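Polycyclic ketone monooxygenase (PDB 5MQ6) catalyses the FAD- and NADPH-dependent Baeyer-Villiger oxidation of ketones, polycyclic ones above all, inserting one oxygen atom beside the carbonyl to give esters or lactones. Local coordinates at residues 88-99 with 163-173. Sequence-based numbering, arbitrary orientation.
With FAD (flavin-adenine dinucleotide), chain B.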
loop_
_atom_site.group_PDB
_atom_site.type_symbol
_atom_site.label_atom_id
_atom_site.label_comp_id
_atom_site.label_asym_id
_atom_site.label_seq_id
_atom_site.Cartn_x
_atom_site.Cartn_y
_atom_site.Cartn_z
ATOM N N TYR A 88 -1.531 -10.883 -2.256
ATOM C CA TYR A 88 -0.518 -11.574 -1.444
ATOM C C TYR A 88 -0.937 -11.677 0.016
ATOM O O TYR A 88 -0.670 -12.673 0.674
ATOM C CB TYR A 88 0.869 -10.936 -1.531
ATOM C CG TYR A 88 1.587 -11.165 -2.830
ATOM C CD1 TYR A 88 1.324 -12.258 -3.656
ATOM C CD2 TYR A 88 2.609 -10.308 -3.237
ATOM C CE1 TYR A 88 2.040 -12.440 -4.875
ATOM C CE2 TYR A 88 3.304 -10.525 -4.397
ATOM C CZ TYR A 88 3.034 -11.585 -5.214
ATOM O OH TYR A 88 3.789 -11.800 -6.335
ATOM N N GLY A 89 -1.588 -10.664 0.531
ATOM C CA GLY A 89 -2.071 -10.741 1.891
ATOM C C GLY A 89 -3.101 -11.802 2.171
ATOM O O GLY A 89 -2.963 -12.571 3.096
ATOM N N GLY A 90 -4.179 -11.811 1.412
ATOM C CA GLY A 90 -5.155 -12.849 1.575
ATOM C C GLY A 90 -4.643 -14.230 1.273
ATOM O O GLY A 90 -5.045 -15.211 1.927
ATOM N N LEU A 91 -3.786 -14.332 0.255
ATOM C CA LEU A 91 -3.128 -15.614 0.017
ATOM C C LEU A 91 -2.328 -16.107 1.235
ATOM O O LEU A 91 -2.398 -17.285 1.560
ATOM C CB LEU A 91 -2.251 -15.572 -1.208
ATOM C CG LEU A 91 -2.966 -15.474 -2.558
ATOM C CD1 LEU A 91 -1.918 -15.067 -3.569
ATOM C CD2 LEU A 91 -3.612 -16.818 -2.875
ATOM N N LEU A 92 -1.528 -15.226 1.844
ATOM C CA LEU A 92 -0.831 -15.584 3.062
ATOM C C LEU A 92 -1.756 -16.045 4.157
ATOM O O LEU A 92 -1.463 -17.029 4.871
ATOM C CB LEU A 92 -0.016 -14.405 3.553
ATOM C CG LEU A 92 1.332 -14.367 2.894
ATOM C CD1 LEU A 92 1.987 -12.948 3.161
ATOM C CD2 LEU A 92 2.213 -15.538 3.455
ATOM N N TYR A 93 -2.876 -15.407 4.305
ATOM C CA TYR A 93 -3.833 -15.894 5.339
ATOM C C TYR A 93 -4.295 -17.318 4.976
ATOM O O TYR A 93 -4.376 -18.223 5.842
ATOM C CB TYR A 93 -5.126 -15.053 5.354
ATOM C CG TYR A 93 -5.284 -13.813 6.220
ATOM C CD1 TYR A 93 -4.922 -13.764 7.569
ATOM C CD2 TYR A 93 -5.960 -12.726 5.695
ATOM C CE1 TYR A 93 -5.138 -12.649 8.332
ATOM C CE2 TYR A 93 -6.262 -11.609 6.456
ATOM C CZ TYR A 93 -5.879 -11.578 7.786
ATOM O OH TYR A 93 -6.239 -10.452 8.446
ATOM N N ALA A 94 -4.613 -17.516 3.696
ATOM C CA ALA A 94 -5.144 -18.800 3.259
ATOM C C ALA A 94 -4.117 -19.914 3.426
ATOM O O ALA A 94 -4.415 -21.003 4.020
ATOM C CB ALA A 94 -5.564 -18.744 1.789
ATOM N N VAL A 95 -2.916 -19.654 2.930
ATOM C CA VAL A 95 -1.838 -20.600 3.121
ATOM C C VAL A 95 -1.579 -20.893 4.631
ATOM O O VAL A 95 -1.438 -22.050 5.036
ATOM C CB VAL A 95 -0.536 -20.107 2.459
ATOM C CG1 VAL A 95 0.624 -21.021 2.854
ATOM C CG2 VAL A 95 -0.645 -20.126 0.934
ATOM N N ARG A 96 -1.561 -19.873 5.470
ATOM C CA ARG A 96 -1.272 -20.064 6.852
ATOM C C ARG A 96 -2.381 -20.878 7.538
ATOM O O ARG A 96 -2.098 -21.730 8.375
ATOM C CB ARG A 96 -1.067 -18.730 7.603
ATOM C CG ARG A 96 0.360 -18.287 7.856
ATOM C CD ARG A 96 1.063 -17.753 6.661
ATOM N NE ARG A 96 2.485 -17.555 6.867
ATOM C CZ ARG A 96 3.086 -16.447 7.282
ATOM N NH1 ARG A 96 2.446 -15.331 7.557
ATOM N NH2 ARG A 96 4.372 -16.486 7.417
ATOM N N LEU A 97 -3.639 -20.597 7.232
ATOM C CA LEU A 97 -4.737 -21.381 7.768
ATOM C C LEU A 97 -4.605 -22.872 7.366
ATOM O O LEU A 97 -4.747 -23.796 8.201
ATOM C CB LEU A 97 -6.020 -20.842 7.299
ATOM C CG LEU A 97 -6.541 -19.502 7.834
ATOM C CD1 LEU A 97 -7.789 -19.180 7.028
ATOM C CD2 LEU A 97 -6.892 -19.507 9.343
ATOM N N ALA A 98 -4.330 -23.088 6.094
ATOM C CA ALA A 98 -4.183 -24.464 5.585
ATOM C C ALA A 98 -3.055 -25.176 6.356
ATOM O O ALA A 98 -3.307 -26.200 6.877
ATOM C CB ALA A 98 -3.908 -24.482 4.093
ATOM N N GLU A 99 -1.874 -24.570 6.514
ATOM C CA GLU A 99 -0.720 -25.167 7.221
ATOM C C GLU A 99 -0.966 -25.276 8.734
ATOM O O GLU A 99 -0.418 -26.130 9.399
ATOM C CB GLU A 99 0.550 -24.352 7.014
ATOM C CG GLU A 99 0.980 -24.257 5.554
ATOM C CD GLU A 99 1.554 -25.549 5.030
ATOM O OE1 GLU A 99 2.064 -26.357 5.835
ATOM O OE2 GLU A 99 1.482 -25.763 3.820
ATOM N N HIS A 163 3.215 -15.449 -9.797
ATOM C CA HIS A 163 3.532 -16.015 -8.511
ATOM C C HIS A 163 2.291 -16.148 -7.600
ATOM O O HIS A 163 2.176 -17.162 -6.877
ATOM C CB HIS A 163 4.600 -15.245 -7.831
ATOM C CG HIS A 163 5.067 -15.867 -6.562
ATOM N ND1 HIS A 163 5.695 -17.106 -6.519
ATOM C CD2 HIS A 163 5.084 -15.395 -5.294
ATOM C CE1 HIS A 163 6.073 -17.371 -5.283
ATOM N NE2 HIS A 163 5.736 -16.343 -4.521
ATOM N N ALA A 164 1.434 -15.142 -7.642
ATOM C CA ALA A 164 0.126 -15.211 -7.003
ATOM C C ALA A 164 -0.649 -16.470 -7.460
ATOM O O ALA A 164 -1.191 -17.229 -6.634
ATOM C CB ALA A 164 -0.659 -13.933 -7.383
ATOM N N TYR A 165 -0.658 -16.703 -8.767
ATOM C CA TYR A 165 -1.226 -17.939 -9.351
ATOM C C TYR A 165 -0.498 -19.172 -8.931
ATOM O O TYR A 165 -1.138 -20.183 -8.636
ATOM C CB TYR A 165 -1.398 -17.856 -10.890
ATOM C CG TYR A 165 -2.677 -17.175 -11.114
ATOM C CD1 TYR A 165 -2.837 -15.804 -10.871
ATOM C CD2 TYR A 165 -3.830 -17.921 -11.489
ATOM C CE1 TYR A 165 -4.085 -15.148 -11.062
ATOM C CE2 TYR A 165 -5.071 -17.276 -11.688
ATOM C CZ TYR A 165 -5.190 -15.904 -11.433
ATOM O OH TYR A 165 -6.425 -15.347 -11.494
ATOM N N ARG A 166 0.824 -19.076 -8.818
ATOM C CA ARG A 166 1.599 -20.205 -8.334
ATOM C C ARG A 166 1.161 -20.587 -6.914
ATOM O O ARG A 166 1.069 -21.793 -6.535
ATOM C CB ARG A 166 3.091 -19.898 -8.383
ATOM C CG ARG A 166 3.978 -20.931 -7.707
ATOM C CD ARG A 166 5.482 -20.674 -7.931
ATOM N NE ARG A 166 5.778 -20.539 -9.342
ATOM C CZ ARG A 166 5.933 -19.417 -10.048
ATOM N NH1 ARG A 166 5.933 -18.201 -9.490
ATOM N NH2 ARG A 166 6.082 -19.540 -11.372
ATOM N N ILE A 167 0.955 -19.573 -6.083
ATOM C CA ILE A 167 0.572 -19.841 -4.687
ATOM C C ILE A 167 -0.829 -20.452 -4.683
ATOM O O ILE A 167 -1.054 -21.463 -4.030
ATOM C CB ILE A 167 0.629 -18.586 -3.802
ATOM C CG1 ILE A 167 2.105 -18.181 -3.643
ATOM C CG2 ILE A 167 0.042 -18.845 -2.394
ATOM C CD1 ILE A 167 2.321 -16.756 -3.264
ATOM N N ALA A 168 -1.756 -19.836 -5.397
ATOM C CA ALA A 168 -3.121 -20.356 -5.376
ATOM C C ALA A 168 -3.207 -21.788 -5.866
ATOM O O ALA A 168 -4.011 -22.610 -5.339
ATOM C CB ALA A 168 -4.009 -19.464 -6.201
ATOM N N THR A 169 -2.357 -22.115 -6.852
ATOM C CA THR A 169 -2.258 -23.469 -7.395
ATOM C C THR A 169 -1.688 -24.415 -6.378
ATOM O O THR A 169 -2.239 -25.485 -6.136
ATOM C CB THR A 169 -1.358 -23.460 -8.632
ATOM O OG1 THR A 169 -2.053 -22.763 -9.684
ATOM C CG2 THR A 169 -0.979 -24.890 -9.106
ATOM N N GLN A 170 -0.580 -24.016 -5.767
ATOM C CA GLN A 170 0.082 -24.872 -4.833
ATOM C C GLN A 170 -0.844 -25.224 -3.657
ATOM O O GLN A 170 -0.856 -26.370 -3.203
ATOM C CB GLN A 170 1.428 -24.304 -4.387
ATOM C CG GLN A 170 2.151 -25.226 -3.454
ATOM C CD GLN A 170 3.600 -24.927 -3.312
ATOM O OE1 GLN A 170 4.232 -24.321 -4.184
ATOM N NE2 GLN A 170 4.153 -25.323 -2.186
ATOM N N TRP A 171 -1.634 -24.280 -3.174
ATOM C CA TRP A 171 -2.474 -24.587 -2.006
ATOM C C TRP A 171 -3.899 -24.822 -2.356
ATOM O O TRP A 171 -4.749 -24.802 -1.473
ATOM C CB TRP A 171 -2.310 -23.521 -0.894
ATOM C CG TRP A 171 -1.053 -23.716 -0.108
ATOM C CD1 TRP A 171 -0.953 -24.393 1.024
ATOM C CD2 TRP A 171 0.276 -23.221 -0.400
ATOM N NE1 TRP A 171 0.322 -24.349 1.494
ATOM C CE2 TRP A 171 1.107 -23.657 0.632
ATOM C CE3 TRP A 171 0.821 -22.492 -1.427
ATOM C CZ2 TRP A 171 2.473 -23.355 0.706
ATOM C CZ3 TRP A 171 2.238 -22.143 -1.369
ATOM C CH2 TRP A 171 3.027 -22.608 -0.348
ATOM N N LYS A 172 -4.168 -25.079 -3.638
ATOM C CA LYS A 172 -5.471 -25.465 -4.125
ATOM C C LYS A 172 -6.551 -24.525 -3.752
ATOM O O LYS A 172 -7.569 -24.878 -3.233
ATOM C CB LYS A 172 -5.740 -26.920 -3.698
ATOM C CG LYS A 172 -4.499 -27.756 -4.079
ATOM C CD LYS A 172 -4.657 -29.252 -3.978
ATOM C CE LYS A 172 -4.724 -29.666 -2.522
ATOM N NZ LYS A 172 -3.499 -29.478 -1.709
ATOM N N LEU A 173 -6.349 -23.289 -4.128
ATOM C CA LEU A 173 -7.268 -22.237 -3.781
ATOM C C LEU A 173 -8.168 -21.829 -4.893
ATOM O O LEU A 173 -9.050 -21.024 -4.672
ATOM C CB LEU A 173 -6.469 -21.024 -3.243
ATOM C CG LEU A 173 -5.606 -21.275 -2.043
ATOM C CD1 LEU A 173 -4.853 -20.007 -1.612
ATOM C CD2 LEU A 173 -6.492 -21.635 -0.910
HETATM P PA FAD B . -3.940 -5.807 -2.220
HETATM O O1A FAD B . -4.354 -4.383 -2.383
HETATM O O2A FAD B . -2.816 -6.396 -3.053
HETATM O O5B FAD B . -5.234 -6.728 -2.457
HETATM C C5B FAD B . -6.431 -6.417 -1.826
HETATM C C4B FAD B . -7.569 -6.746 -2.770
HETATM O O4B FAD B . -8.784 -6.624 -2.008
HETATM C C3B FAD B . -7.717 -5.834 -3.985
HETATM O O3B FAD B . -7.962 -6.603 -5.133
HETATM C C2B FAD B . -8.918 -4.992 -3.655
HETATM O O2B FAD B . -9.614 -4.566 -4.802
HETATM C C1B FAD B . -9.723 -5.949 -2.803
HETATM N N9A FAD B . -10.705 -5.284 -1.983
HETATM C C8A FAD B . -10.484 -4.247 -1.125
HETATM N N7A FAD B . -11.651 -3.897 -0.593
HETATM C C5A FAD B . -12.639 -4.660 -1.089
HETATM C C6A FAD B . -14.091 -4.763 -0.862
HETATM N N6A FAD B . -14.799 -3.992 -0.063
HETATM N N1A FAD B . -14.659 -5.738 -1.524
HETATM C C2A FAD B . -14.000 -6.550 -2.384
HETATM N N3A FAD B . -12.718 -6.542 -2.666
HETATM C C4A FAD B . -12.002 -5.564 -2.029
HETATM N N1 FAD B . 4.633 -2.709 -1.631
HETATM C C2 FAD B . 5.880 -3.208 -1.342
HETATM O O2 FAD B . 6.158 -3.572 -0.206
HETATM N N3 FAD B . 6.813 -3.306 -2.299
HETATM C C4 FAD B . 6.537 -2.911 -3.551
HETATM O O4 FAD B . 7.428 -3.032 -4.382
HETATM C C4X FAD B . 5.235 -2.361 -3.966
HETATM N N5 FAD B . 4.920 -1.923 -5.231
HETATM C C5X FAD B . 3.674 -1.439 -5.455
HETATM C C6 FAD B . 3.302 -0.947 -6.799
HETATM C C7 FAD B . 1.925 -0.437 -6.940
HETATM C C7M FAD B . 1.433 0.085 -8.271
HETATM C C8 FAD B . 0.959 -0.385 -5.803
HETATM C C8M FAD B . -0.470 0.135 -5.937
HETATM C C9 FAD B . 1.348 -0.843 -4.559
HETATM C C9A FAD B . 2.656 -1.362 -4.348
HETATM N N10 FAD B . 2.999 -1.789 -3.054
HETATM C C10 FAD B . 4.280 -2.315 -2.857
HETATM C "C1'" FAD B . 2.031 -1.810 -1.934
HETATM C "C2'" FAD B . 1.141 -3.103 -2.162
HETATM O "O2'" FAD B . -0.243 -2.728 -2.118
HETATM C "C3'" FAD B . 1.436 -4.283 -1.173
HETATM O "O3'" FAD B . 2.805 -4.674 -1.307
HETATM C "C4'" FAD B . 0.671 -5.609 -1.399
HETATM O "O4'" FAD B . 0.526 -6.026 -2.828
HETATM C "C5'" FAD B . -0.705 -5.545 -0.705
HETATM O "O5'" FAD B . -1.192 -6.918 -0.594
HETATM P P FAD B . -2.677 -7.004 0.050
HETATM O O1P FAD B . -3.200 -8.427 -0.368
HETATM O O2P FAD B . -2.537 -6.546 1.508
HETATM O O3P FAD B . -3.542 -5.798 -0.663
#
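With chi1 of Val95 at 172°, CG1 stands anti to the backbone N and CG2 anti to the carbonyl carbon, and both methyls meet the indole of Trp171, whose own CG lies anti to its carbonyl carbon. Val95 CG1 sits over one face, 3.7 Å from the centroid of the five-membered ring and not far from its normal, which meets the geometry of a CH-pi contact; Gln170 CG lies against the opposite face. The edge is used as well: Trp171 NE1 donates to Glu99 OE2 at 3.0 Å, nearly straight (169°), in the ring plane and onto the anti lone pair, with carboxylate and indole planes almost perpendicular. With an alanine here instead of Trp171, Glu99 OE2 would probably lose its indole donor and a gap would open between the Val95 methyls and Gln170 CG. Val95 CG2 also touches Ile167 CG2 at 3.6 Å, joining the indole to the apolar row farther back along the helices. There Leu91 splits its branches, CD1 reaching the backbone O of Ala164 and CD2 meeting Leu173 CD1 at 3.6 Å, while Ala94 CB packs on that same Leu173 methyl at 3.7 Å. Leu173 is placed by a Schellman motif ending the helix, its N hydrogen-bonded to Ala168 O, with Lys172 at positive phi. At the other end the Tyr88 ring turns an edge to Ala164 N, and Tyr88 OH lies 3.8 Å from His163 CB; His163 NE2 itself hydrogen-bonds to Pro141 O. The two helix axes run nearly parallel, 21° apart and 10.6 Å at closest approach. Helix 88-99 begins at the pyrophosphate, where Gly89 N donates a hydrogen bond to FAD O1P; the C-terminal part of helix 157-170 and the turn after it pack along this helix, which follows strand 78-84 in the strand-turn-helix of a Rossmann-type FAD-binding fold.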